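Local coordinates for protein glucanase (Clostridium thermocellum, PDB 5GXX) that hydrolyses cellulose as a cellulosomal family 9 endoglucanase, probably cutting internal beta-1,4-glucosidic bonds of the chain, at residues Y5-A10 with C423-E428; L273-P278 with K284-T289; A294-D297 with R303-T306; S342-R347 with R394-E399. The protein carries 1 engineered substitution. All coordinates share one frame; numbering follows the deposited sequence.

Contact 1: Y5-A10 with C423-E428; sequences YNYAEA and CRLTAE
Tyr7, in the first turn of helix 7-20, lays its ring against Leu425 of helix 412-429, joining the first and last helices of the catalytic module, an (alpha/alpha)6 barrel as in other family 9 glycoside hydrolases. This is the tight part. Leu425 CB stands 3.7 Å from the centroid of the Tyr7 ring and 15° off its normal, a CH-pi contact over one face, while Leu425 CD1 runs out to the rim at Tyr7 CE1, 3.8 Å away. The backbone O of Tyr5 lies over the opposite face, so the ring is held between the two. Its hydroxyl bonds to Asp337 of helix 322-340. Asn6 caps the start of helix 7-20, its OD1 accepting from Glu9 N at 3.1 Å.

The looser side faces solvent at Glu428, where Arg424 NH1 makes a salt bridge of 2.9 Å to Glu428 OE1 one turn on, meeting the oxygen from above the carboxylate plane; Tyr329 OH is a second partner of that oxygen, and Arg424 also pairs with Asp317. Back at the interface, next to the ring, Thr426 bonds through OG1 to Gly430 O, and that same OG1 comes within 3.3 Å of Ala8 CB.

Contact 2: L273-P278 with K284-T289; sequences LDWWTP and KRVAYT
Trp275 CG is trans to its own backbone N (chi1 -177°), which swings the indole out over the extended backbone of Arg285 and Val286, and a bend at chi3 of Arg285 (72°) curls the guanidinium back toward Pro278. The indole lies flat on the opposing chain: Val286 N is 3.4 Å above its plane, over the centre, and Val286 CB is 3.8 Å from the centroid of the Trp275 six-membered ring, a CH-pi contact 17° off the normal. The same valine serves a second indole, its CG2 standing 4.3 Å from the centroid of the Trp276 six-membered ring, over a face that also receives Trp275 CZ3. At the edge of the first indole, Trp275 NE1 donates to a water at 3.1 Å; Trp276 NE1 reaches Trp241 O.

The polar half of the contact lies at the end of helix 263-276. Val286 N donates to Trp275 O at 3.0 Å. Tyr288 OH gives its proton to Trp276 O at 2.6 Å, in the carbonyl plane. Arg285 NH1 meets Pro278 O at 2.8 Å on a lone pair, with the oxygen close to the guanidinium plane. Three carbonyls in or just beyond the last helical turn thus find donors on the chain that returns alongside: one backbone N-H, one phenol and one guanidinium. The positive charge of Arg285, set close to the negative end of the helix dipole, is likely to be electrostatically favourable there.

Contact 3: A294-D297 with R303-T306; sequences AHLD and RYAT
Leu296 and Tyr304 cross at about a right angle where the loop following helix 263-276 folds back over the start of helix 301-318, one of the helices of the (alpha/alpha)6 catalytic barrel. The leucine presents a single methyl. With CG extended away from the backbone N (chi1 -179°), its CD2 is carried over the middle of the phenol, 3.7 Å from the centroid of the Tyr304 ring and 13° off the normal, a CH-pi contact. The opposite face is taken by the neighbour in the helix: Arg303 NE lies 3.3 Å above the Tyr304 ring plane, over its centre. That guanidinium is itself fixed, by a salt bridge to Asp413 and by the backbone oxygens of Trp299 and Gly300, so the ring is clasped between a methyl and a well-tethered arginine.

Trp241 meets the same ring edge-to-face, and Trp275 and Trp276 pack on Leu296, making this a strongly aromatic patch; the Tyr304 side chain is about 12 Å from a bound calcium ion. Asp297 comes in obliquely, its CB 4.1 Å from Tyr304 CE2. At the phenol end a water lies in the ring plane, 2.6 Å from Tyr304 OH; its further link to the carboxylate of Asp297 is implausibly short and therefore doubtful. Next along the helix, Ala305 places its CB 3.5 Å from Ala294 O.

Contact 4: S342-R347 with R394-E399; sequences SNPDNR and RDDSYE
Asp396 OD1 is gripped by two hydroxyls, those of Tyr338 and Thr289, while OD2 takes the backbone N of Gly291. Fixed in this way, the carboxylate lies against the Pro344 ring, with Asp396 CG 4.0 Å from Pro344 CG and the two side chains crossing at about a right angle. Beside them a water bridges the loops, donating at 2.7 Å both to Asp345 OD2 and to Asp396 O.

The other half of the contact is Arg347 against Tyr398. The arginine leaves its backbone with CG between N and the carbonyl carbon (chi1 64°) and bends again at chi2 and chi3, which folds the guanidinium over to the tyrosine. The two planes are 77° apart: Tyr398 CE2 sits 3.3 Å above one face of the Arg347 guanidinium, so NH1 comes to the edge of the ring and not over its face. A third residue, Tyr349, ties the pair together, making a cation-pi contact with Arg347 and an edge-to-face contact with Tyr398, whose hydroxyl bonds to Asn408.

Each segment is also stiffened from within. Asn343 uses its amide like a piece of backbone, ND2 donating to Arg347 O at 2.8 Å and OD1 accepting from Arg347 N at 3.2 Å; these bonds enclose the type I turn from Asn343 to Asn346 and reach the residue after it. In 394-399, Asp395 OD1 accepts from Ser397 N at 3.0 Å and also from Ser397 OG. The contact sets a type I beta turn braced by the Asn343 side chain in one loop beside an Asx turn in the other, both loops connecting helices of the family 9 barrel.

Overall arrangement
All four contacts belong to the family 9 catalytic module and none to the beta-rich cellulose-binding part that follows. Contact 1 joins helices 7-20 and 412-429, closing a loop of the chain inside which contacts 2, 3 and 4 come in series. Contacts 2 and 3 are neighbours, centres about 10 Å apart, linking the end of helix 263-276, the loop after it and the start of helix 301-318. Contacts 3 and 4 have centres about 14 Å apart, and contact 4 is tied to contact 2 through Thr289 and Asp396. Contact 1 has its centre 20 to 25 Å from theirs but touches contact 4 through Tyr5 and Ser342. Chain closure and connecting loops thus form one continuous network.

Contact 1: Y5-A10 with C423-E428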
loop_
_atom_site.group_PDB
_atom_site.type_symbol
_atom_site.label_atom_id
_atom_site.label_comp_id
_atom_site.label_asym_id
_atom_site.label_seq_id
_atom_site.Cartn_x
_atom_site.Cartn_y
_atom_site.Cartn_z
ATOM N N TYR A 5 41.007 39.082 5.945
ATOM C CA TYR A 5 39.606 38.865 5.610
ATOM C C TYR A 5 38.863 40.020 6.242
ATOM O O TYR A 5 39.389 40.692 7.130
ATOM C CB TYR A 5 39.095 37.512 6.152
ATOM C CG TYR A 5 39.798 36.355 5.476
ATOM C CD1 TYR A 5 39.394 35.923 4.216
ATOM C CD2 TYR A 5 40.909 35.752 6.062
ATOM C CE1 TYR A 5 40.055 34.907 3.570
ATOM C CE2 TYR A 5 41.591 34.718 5.403
ATOM C CZ TYR A 5 41.158 34.321 4.154
ATOM O OH TYR A 5 41.809 33.321 3.480
ATOM N N ASN A 6 37.626 40.221 5.796
ATOM C CA ASN A 6 36.738 41.151 6.474
ATOM C C ASN A 6 36.150 40.447 7.693
ATOM O O ASN A 6 35.096 39.825 7.602
ATOM C CB ASN A 6 35.635 41.649 5.540
ATOM C CG ASN A 6 34.794 42.744 6.175
ATOM O OD1 ASN A 6 34.836 42.973 7.386
ATOM N ND2 ASN A 6 34.015 43.425 5.342
ATOM N N TYR A 7 36.884 40.509 8.799
ATOM C CA TYR A 7 36.489 39.865 10.050
ATOM C C TYR A 7 35.197 40.440 10.614
ATOM O O TYR A 7 34.439 39.706 11.241
ATOM C CB TYR A 7 37.590 39.927 11.115
ATOM C CG TYR A 7 38.892 39.290 10.668
ATOM C CD1 TYR A 7 39.000 37.904 10.519
ATOM C CD2 TYR A 7 40.018 40.076 10.424
ATOM C CE1 TYR A 7 40.201 37.331 10.120
ATOM C CE2 TYR A 7 41.224 39.507 10.017
ATOM C CZ TYR A 7 41.300 38.146 9.850
ATOM O OH TYR A 7 42.505 37.598 9.463
ATOM N N ALA A 8 34.926 41.722 10.363
ATOM C CA ALA A 8 33.659 42.318 10.791
ATOM C C ALA A 8 32.462 41.672 10.103
ATOM O O ALA A 8 31.443 41.422 10.738
ATOM C CB ALA A 8 33.640 43.833 10.554
ATOM N N GLU A 9 32.586 41.418 8.802
ATOM C CA GLU A 9 31.511 40.742 8.062
ATOM C C GLU A 9 31.378 39.293 8.523
ATOM O O GLU A 9 30.270 38.796 8.707
ATOM C CB GLU A 9 31.727 40.791 6.547
ATOM C CG GLU A 9 30.591 40.145 5.752
ATOM C CD GLU A 9 30.934 40.012 4.283
ATOM O OE1 GLU A 9 31.578 40.942 3.748
ATOM O OE2 GLU A 9 30.561 38.998 3.660
ATOM N N ALA A 10 32.504 38.610 8.716
ATOM C CA ALA A 10 32.459 37.257 9.281
ATOM C C ALA A 10 31.738 37.228 10.631
ATOM O O ALA A 10 30.892 36.365 10.902
ATOM C CB ALA A 10 33.862 36.722 9.424
ATOM N N CYS A 423 35.612 38.373 17.158
ATOM C CA CYS A 423 35.626 39.613 17.946
ATOM C C CYS A 423 37.050 40.143 18.123
ATOM O O CYS A 423 37.290 41.333 17.910
ATOM C CB CYS A 423 35.004 39.419 19.326
ATOM S SG CYS A 423 33.215 39.270 19.316
ATOM N N ARG A 424 37.994 39.284 18.504
ATOM C CA ARG A 424 39.383 39.709 18.659
ATOM C C ARG A 424 39.960 40.255 17.353
ATOM O O ARG A 424 40.645 41.290 17.341
ATOM C CB ARG A 424 40.233 38.534 19.158
ATOM C CG ARG A 424 41.724 38.838 19.299
ATOM C CD ARG A 424 41.976 40.076 20.166
ATOM N NE ARG A 424 43.413 40.237 20.362
ATOM C CZ ARG A 424 44.243 40.693 19.420
ATOM N NH1 ARG A 424 43.799 41.079 18.224
ATOM N NH2 ARG A 424 45.543 40.770 19.681
ATOM N N LEU A 425 39.688 39.573 16.241
ATOM C CA LEU A 425 40.303 39.979 14.983
ATOM C C LEU A 425 39.692 41.257 14.417
ATOM O O LEU A 425 40.410 42.103 13.873
ATOM C CB LEU A 425 40.286 38.821 13.987
ATOM C CG LEU A 425 41.385 37.805 14.310
ATOM C CD1 LEU A 425 41.038 36.429 13.744
ATOM C CD2 LEU A 425 42.769 38.283 13.842
ATOM N N THR A 426 38.382 41.427 14.551
ATOM C CA THR A 426 37.781 42.662 14.055
ATOM C C THR A 426 38.176 43.828 14.953
ATOM O O THR A 426 38.379 44.941 14.459
ATOM C CB THR A 426 36.259 42.573 13.847
ATOM O OG1 THR A 426 35.819 43.706 13.087
ATOM C CG2 THR A 426 35.520 42.554 15.166
ATOM N N ALA A 427 38.337 43.574 16.248
ATOM C CA ALA A 427 38.835 44.612 17.144
ATOM C C ALA A 427 40.155 45.162 16.627
ATOM O O ALA A 427 40.373 46.381 16.610
ATOM C CB ALA A 427 39.017 44.049 18.551
ATOM N N GLU A 428 41.036 44.280 16.177
ATOM C CA GLU A 428 42.338 44.737 15.701
ATOM C C GLU A 428 42.290 45.321 14.287
ATOM O O GLU A 428 42.887 46.373 14.018
ATOM C CB GLU A 428 43.326 43.578 15.748
ATOM C CG GLU A 428 44.678 43.903 15.119
ATOM C CD GLU A 428 45.733 42.858 15.409
ATOM O OE1 GLU A 428 45.394 41.765 15.887
ATOM O OE2 GLU A 428 46.922 43.100 15.130
#

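Contact 2: L273-P278 with K284-T289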
loop_
_atom_site.group_PDB
_atom_site.type_symbol
_atom_site.label_atom_id
_atom_site.label_comp_id
_atom_site.label_asym_id
_atom_site.label_seq_id
_atom_site.Cartn_x
_atom_site.Cartn_y
_atom_site.Cartn_z
ATOM N N LEU A 273 48.473 25.152 25.375
ATOM C CA LEU A 273 48.561 25.886 24.113
ATOM C C LEU A 273 49.750 25.434 23.269
ATOM O O LEU A 273 49.637 25.326 22.043
ATOM C CB LEU A 273 48.549 27.407 24.305
ATOM C CG LEU A 273 47.221 27.968 24.807
ATOM C CD1 LEU A 273 47.380 29.417 25.262
ATOM C CD2 LEU A 273 46.066 27.791 23.825
ATOM N N ASP A 274 50.877 25.131 23.918
ATOM C CA ASP A 274 52.034 24.656 23.157
ATOM C C ASP A 274 51.666 23.383 22.394
ATOM O O ASP A 274 52.074 23.204 21.254
ATOM C CB ASP A 274 53.225 24.383 24.081
ATOM C CG ASP A 274 53.960 25.656 24.495
ATOM O OD1 ASP A 274 53.557 26.775 24.096
ATOM O OD2 ASP A 274 54.981 25.495 25.188
ATOM N N TRP A 275 50.902 22.499 23.028
ATOM C CA TRP A 275 50.486 21.255 22.393
ATOM C C TRP A 275 49.677 21.486 21.125
ATOM O O TRP A 275 49.734 20.666 20.220
ATOM C CB TRP A 275 49.736 20.364 23.391
ATOM C CG TRP A 275 49.318 19.013 22.877
ATOM C CD1 TRP A 275 50.081 17.884 22.786
ATOM C CD2 TRP A 275 48.028 18.667 22.363
ATOM N NE1 TRP A 275 49.346 16.854 22.220
ATOM C CE2 TRP A 275 48.077 17.311 21.973
ATOM C CE3 TRP A 275 46.829 19.374 22.207
ATOM C CZ2 TRP A 275 46.969 16.647 21.453
ATOM C CZ3 TRP A 275 45.726 18.714 21.695
ATOM C CH2 TRP A 275 45.807 17.361 21.326
ATOM N N TRP A 276 48.936 22.585 21.095
ATOM C CA TRP A 276 48.148 22.986 19.941
ATOM C C TRP A 276 48.954 23.692 18.840
ATOM O O TRP A 276 48.489 23.753 17.704
ATOM C CB TRP A 276 47.012 23.891 20.419
ATOM C CG TRP A 276 45.843 23.091 20.878
ATOM C CD1 TRP A 276 45.590 22.623 22.148
ATOM C CD2 TRP A 276 44.778 22.616 20.053
ATOM N NE1 TRP A 276 44.418 21.892 22.151
ATOM C CE2 TRP A 276 43.904 21.873 20.874
ATOM C CE3 TRP A 276 44.461 22.783 18.696
ATOM C CZ2 TRP A 276 42.745 21.269 20.366
ATOM C CZ3 TRP A 276 43.304 22.202 18.200
ATOM C CH2 TRP A 276 42.458 21.447 19.036
ATOM N N THR A 277 50.122 24.239 19.170
ATOM C CA THR A 277 50.912 25.019 18.217
ATOM C C THR A 277 51.768 24.116 17.324
ATOM O O THR A 277 52.061 22.981 17.690
ATOM C CB THR A 277 51.860 26.009 18.927
ATOM O OG1 THR A 277 52.862 25.288 19.663
ATOM C CG2 THR A 277 51.088 26.990 19.816
ATOM N N PRO A 278 52.206 24.616 16.161
ATOM C CA PRO A 278 53.105 23.835 15.307
ATOM C C PRO A 278 54.370 23.303 15.989
ATOM O O PRO A 278 54.844 22.220 15.645
ATOM C CB PRO A 278 53.441 24.805 14.167
ATOM C CG PRO A 278 52.166 25.599 14.035
ATOM C CD PRO A 278 51.794 25.858 15.485
ATOM N N LYS A 284 55.193 16.334 21.719
ATOM C CA LYS A 284 53.786 15.945 21.643
ATOM C C LYS A 284 53.006 17.090 21.006
ATOM O O LYS A 284 53.299 18.252 21.262
ATOM C CB LYS A 284 53.215 15.658 23.030
ATOM C CG LYS A 284 53.953 14.524 23.750
ATOM C CD LYS A 284 53.857 13.229 22.935
ATOM C CE LYS A 284 54.373 11.970 23.647
ATOM N NZ LYS A 284 54.009 10.774 22.804
ATOM N N ARG A 285 52.028 16.778 20.161
ATOM C CA ARG A 285 51.337 17.835 19.437
ATOM C C ARG A 285 50.048 17.277 18.861
ATOM O O ARG A 285 49.991 16.097 18.513
ATOM C CB ARG A 285 52.204 18.349 18.279
ATOM C CG ARG A 285 51.601 19.580 17.586
ATOM C CD ARG A 285 52.505 19.976 16.423
ATOM N NE ARG A 285 52.425 19.038 15.311
ATOM C CZ ARG A 285 52.929 19.268 14.099
ATOM N NH1 ARG A 285 53.657 20.363 13.879
ATOM N NH2 ARG A 285 52.728 18.394 13.110
ATOM N N VAL A 286 49.023 18.115 18.822
ATOM C CA VAL A 286 47.811 17.823 18.067
ATOM C C VAL A 286 48.147 17.492 16.601
ATOM O O VAL A 286 49.126 17.986 16.028
ATOM C CB VAL A 286 46.838 19.010 18.160
ATOM C CG1 VAL A 286 47.384 20.224 17.432
ATOM C CG2 VAL A 286 45.439 18.647 17.667
ATOM N N ALA A 287 47.369 16.619 15.970
ATOM C CA ALA A 287 47.566 16.386 14.542
ATOM C C ALA A 287 47.322 17.686 13.791
ATOM O O ALA A 287 46.458 18.484 14.145
ATOM C CB ALA A 287 46.605 15.320 14.009
ATOM N N TYR A 288 48.104 17.874 12.734
ATOM C CA TYR A 288 47.899 19.006 11.843
ATOM C C TYR A 288 47.650 18.504 10.430
ATOM O O TYR A 288 48.324 17.589 9.945
ATOM C CB TYR A 288 49.138 19.902 11.799
ATOM C CG TYR A 288 49.070 21.083 12.726
ATOM C CD1 TYR A 288 49.448 20.987 14.065
ATOM C CD2 TYR A 288 48.571 22.291 12.255
ATOM C CE1 TYR A 288 49.377 22.095 14.905
ATOM C CE2 TYR A 288 48.467 23.387 13.093
ATOM C CZ TYR A 288 48.886 23.297 14.408
ATOM O OH TYR A 288 48.757 24.418 15.204
ATOM N N THR A 289 46.692 19.108 9.745
ATOM C CA THR A 289 46.634 18.865 8.291
ATOM C C THR A 289 47.836 19.516 7.592
ATOM O O THR A 289 48.420 20.477 8.109
ATOM C CB THR A 289 45.344 19.399 7.626
ATOM O OG1 THR A 289 45.417 20.832 7.547
ATOM C CG2 THR A 289 44.114 19.012 8.421
HETATM O O HOH W 1 50.425 14.062 21.246
#

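Contact 3: A294-D297 with R303-T306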
loop_
_atom_site.group_PDB
_atom_site.type_symbol
_atom_site.label_atom_id
_atom_site.label_comp_id
_atom_site.label_asym_id
_atom_site.label_seq_id
_atom_site.Cartn_x
_atom_site.Cartn_y
_atom_site.Cartn_z
ATOM N N ALA A 294 44.890 22.685 12.721
ATOM C CA ALA A 294 45.062 21.799 13.882
ATOM C C ALA A 294 43.801 20.951 13.886
ATOM O O ALA A 294 42.696 21.506 13.913
ATOM C CB ALA A 294 45.252 22.613 15.191
ATOM N N HIS A 295 43.963 19.629 13.817
ATOM C CA HIS A 295 42.853 18.713 13.540
ATOM C C HIS A 295 42.694 17.699 14.683
ATOM O O HIS A 295 43.396 16.672 14.766
ATOM C CB HIS A 295 43.102 18.007 12.198
ATOM C CG HIS A 295 41.861 17.508 11.518
ATOM N ND1 HIS A 295 41.175 16.393 11.955
ATOM C CD2 HIS A 295 41.212 17.948 10.411
ATOM C CE1 HIS A 295 40.146 16.184 11.156
ATOM N NE2 HIS A 295 40.133 17.120 10.220
ATOM N N LEU A 296 41.798 18.022 15.608
ATOM C CA LEU A 296 41.748 17.263 16.852
ATOM C C LEU A 296 41.079 15.904 16.727
ATOM O O LEU A 296 41.520 14.948 17.380
ATOM C CB LEU A 296 41.103 18.078 17.988
ATOM C CG LEU A 296 41.006 17.416 19.376
ATOM C CD1 LEU A 296 42.422 17.310 19.945
ATOM C CD2 LEU A 296 40.067 18.238 20.243
ATOM N N ASP A 297 40.031 15.837 15.908
ATOM C CA ASP A 297 39.209 14.643 15.843
ATOM C C ASP A 297 38.453 14.686 14.533
ATOM O O ASP A 297 38.393 15.729 13.890
ATOM C CB ASP A 297 38.235 14.655 17.029
ATOM C CG ASP A 297 37.626 13.285 17.339
ATOM O OD1 ASP A 297 38.280 12.239 17.170
ATOM O OD2 ASP A 297 36.456 13.245 17.759
ATOM N N ARG A 303 35.431 23.632 14.619
ATOM C CA ARG A 303 34.930 23.982 15.955
ATOM C C ARG A 303 36.040 23.964 16.998
ATOM O O ARG A 303 36.242 24.954 17.721
ATOM C CB ARG A 303 33.813 23.013 16.349
ATOM C CG ARG A 303 33.362 23.076 17.801
ATOM C CD ARG A 303 33.928 21.896 18.558
ATOM N NE ARG A 303 33.912 20.586 17.899
ATOM C CZ ARG A 303 32.996 19.641 18.115
ATOM N NH1 ARG A 303 31.954 19.855 18.916
ATOM N NH2 ARG A 303 33.136 18.452 17.566
ATOM N N TYR A 304 36.808 22.877 17.073
ATOM C CA TYR A 304 37.847 22.810 18.098
ATOM C C TYR A 304 38.968 23.821 17.854
ATOM O O TYR A 304 39.369 24.540 18.776
ATOM C CB TYR A 304 38.430 21.400 18.164
ATOM C CG TYR A 304 37.516 20.311 18.655
ATOM C CD1 TYR A 304 36.852 20.404 19.877
ATOM C CD2 TYR A 304 37.359 19.163 17.912
ATOM C CE1 TYR A 304 36.037 19.365 20.347
ATOM C CE2 TYR A 304 36.572 18.114 18.365
ATOM C CZ TYR A 304 35.915 18.225 19.581
ATOM O OH TYR A 304 35.144 17.183 20.046
ATOM N N ALA A 305 39.419 23.935 16.608
ATOM C CA ALA A 305 40.587 24.770 16.303
ATOM C C ALA A 305 40.250 26.248 16.481
ATOM O O ALA A 305 41.052 26.993 17.065
ATOM C CB ALA A 305 41.118 24.470 14.913
ATOM N N THR A 306 39.047 26.650 16.074
ATOM C CA THR A 306 38.638 28.039 16.257
ATOM C C THR A 306 38.352 28.410 17.714
ATOM O O THR A 306 38.515 29.572 18.087
ATOM C CB THR A 306 37.448 28.431 15.362
ATOM O OG1 THR A 306 36.299 27.636 15.684
ATOM C CG2 THR A 306 37.789 28.230 13.918
HETATM O O HOH W 2 35.005 14.918 18.748
#

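Contact 4: S342-R347 with R394-E399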
loop_
_atom_site.group_PDB
_atom_site.type_symbol
_atom_site.label_atom_id
_atom_site.label_comp_id
_atom_site.label_asym_id
_atom_site.label_seq_id
_atom_site.Cartn_x
_atom_site.Cartn_y
_atom_site.Cartn_z
ATOM N N SER A 342 42.033 30.475 4.047
ATOM C CA SER A 342 43.481 30.246 3.935
ATOM C C SER A 342 43.808 28.763 4.038
ATOM O O SER A 342 44.315 28.287 5.062
ATOM C CB SER A 342 44.254 31.039 4.984
ATOM O OG SER A 342 44.037 32.427 4.772
ATOM N N ASN A 343 43.512 28.054 2.955
ATOM C CA ASN A 343 43.597 26.601 2.956
ATOM C C ASN A 343 43.849 26.138 1.525
ATOM O O ASN A 343 43.914 26.979 0.625
ATOM C CB ASN A 343 42.312 26.035 3.590
ATOM C CG ASN A 343 41.058 26.470 2.866
ATOM O OD1 ASN A 343 40.930 26.263 1.655
ATOM N ND2 ASN A 343 40.118 27.058 3.594
ATOM N N PRO A 344 44.056 24.830 1.306
ATOM C CA PRO A 344 44.519 24.435 -0.029
ATOM C C PRO A 344 43.490 24.674 -1.117
ATOM O O PRO A 344 43.889 24.716 -2.279
ATOM C CB PRO A 344 44.746 22.934 0.128
ATOM C CG PRO A 344 45.262 22.851 1.537
ATOM C CD PRO A 344 44.317 23.767 2.290
ATOM N N ASP A 345 42.218 24.816 -0.757
ATOM C CA ASP A 345 41.158 25.092 -1.727
ATOM C C ASP A 345 40.796 26.570 -1.851
ATOM O O ASP A 345 39.932 26.952 -2.666
ATOM C CB ASP A 345 39.924 24.232 -1.441
ATOM C CG ASP A 345 40.124 22.781 -1.824
ATOM O OD1 ASP A 345 40.764 22.528 -2.878
ATOM O OD2 ASP A 345 39.629 21.895 -1.095
ATOM N N ASN A 346 41.476 27.393 -1.057
ATOM C CA ASN A 346 41.223 28.826 -1.004
ATOM C C ASN A 346 39.754 29.162 -0.747
ATOM O O ASN A 346 39.216 30.134 -1.278
ATOM C CB ASN A 346 41.689 29.501 -2.294
ATOM C CG ASN A 346 42.572 30.684 -2.011
ATOM O OD1 ASN A 346 42.088 31.766 -1.678
ATOM N ND2 ASN A 346 43.884 30.470 -2.084
ATOM N N ARG A 347 39.105 28.367 0.095
ATOM C CA ARG A 347 37.653 28.457 0.209
ATOM C C ARG A 347 37.186 28.639 1.635
ATOM O O ARG A 347 37.763 28.077 2.559
ATOM C CB ARG A 347 36.940 27.269 -0.437
ATOM C CG ARG A 347 37.171 25.904 0.166
ATOM C CD ARG A 347 36.112 25.524 1.217
ATOM N NE ARG A 347 34.759 25.591 0.654
ATOM C CZ ARG A 347 34.251 24.706 -0.205
ATOM N NH1 ARG A 347 34.937 23.634 -0.593
ATOM N NH2 ARG A 347 33.025 24.896 -0.672
ATOM N N ARG A 394 41.473 14.976 7.717
ATOM C CA ARG A 394 42.838 15.115 8.199
ATOM C C ARG A 394 43.838 15.462 7.104
ATOM O O ARG A 394 44.934 15.931 7.409
ATOM C CB ARG A 394 43.255 13.806 8.892
ATOM C CG ARG A 394 42.664 13.661 10.288
ATOM C CD ARG A 394 42.918 12.271 10.892
ATOM N NE ARG A 394 44.331 11.960 11.130
ATOM C CZ ARG A 394 44.968 12.074 12.295
ATOM N NH1 ARG A 394 44.343 12.530 13.380
ATOM N NH2 ARG A 394 46.258 11.745 12.361
ATOM N N ASP A 395 43.470 15.138 5.869
ATOM C CA ASP A 395 44.282 15.435 4.691
ATOM C C ASP A 395 43.786 16.678 3.939
ATOM O O ASP A 395 44.128 16.878 2.763
ATOM C CB ASP A 395 44.261 14.229 3.745
ATOM C CG ASP A 395 42.865 13.857 3.285
ATOM O OD1 ASP A 395 41.874 14.477 3.726
ATOM O OD2 ASP A 395 42.735 12.896 2.484
ATOM N N ASP A 396 42.986 17.505 4.612
ATOM C CA ASP A 396 42.375 18.719 4.030
ATOM C C ASP A 396 41.259 18.423 3.023
ATOM O O ASP A 396 40.766 19.354 2.387
ATOM C CB ASP A 396 43.416 19.663 3.381
ATOM C CG ASP A 396 44.445 20.193 4.379
ATOM O OD1 ASP A 396 44.107 21.032 5.233
ATOM O OD2 ASP A 396 45.616 19.772 4.350
ATOM N N SER A 397 40.838 17.168 2.887
ATOM C CA SER A 397 39.824 16.856 1.885
ATOM C C SER A 397 38.430 17.245 2.359
ATOM O O SER A 397 38.084 17.192 3.537
ATOM C CB SER A 397 39.880 15.384 1.458
ATOM O OG SER A 397 39.420 14.555 2.503
ATOM N N TYR A 398 37.591 17.592 1.394
ATOM C CA TYR A 398 36.247 18.068 1.676
ATOM C C TYR A 398 35.433 18.111 0.389
ATOM O O TYR A 398 35.955 18.466 -0.677
ATOM C CB TYR A 398 36.327 19.457 2.344
ATOM C CG TYR A 398 34.999 20.163 2.489
ATOM C CD1 TYR A 398 34.194 19.940 3.595
ATOM C CD2 TYR A 398 34.519 20.988 1.475
ATOM C CE1 TYR A 398 32.950 20.578 3.724
ATOM C CE2 TYR A 398 33.286 21.600 1.573
ATOM C CZ TYR A 398 32.507 21.395 2.698
ATOM O OH TYR A 398 31.286 22.028 2.800
ATOM N N GLU A 399 34.157 17.753 0.531
ATOM C CA GLU A 399 33.159 18.017 -0.511
ATOM C C GLU A 399 31.893 18.503 0.172
ATOM O O GLU A 399 31.485 17.979 1.219
ATOM C CB GLU A 399 32.849 16.758 -1.330
ATOM C CG GLU A 399 33.996 16.197 -2.163
ATOM C CD GLU A 399 34.420 17.068 -3.338
ATOM O OE1 GLU A 399 33.655 17.963 -3.765
ATOM O OE2 GLU A 399 35.535 16.838 -3.855
HETATM O O HOH W 3 41.351 21.503 0.943
HETATM O O HOH W 4 36.636 21.144 -2.415
#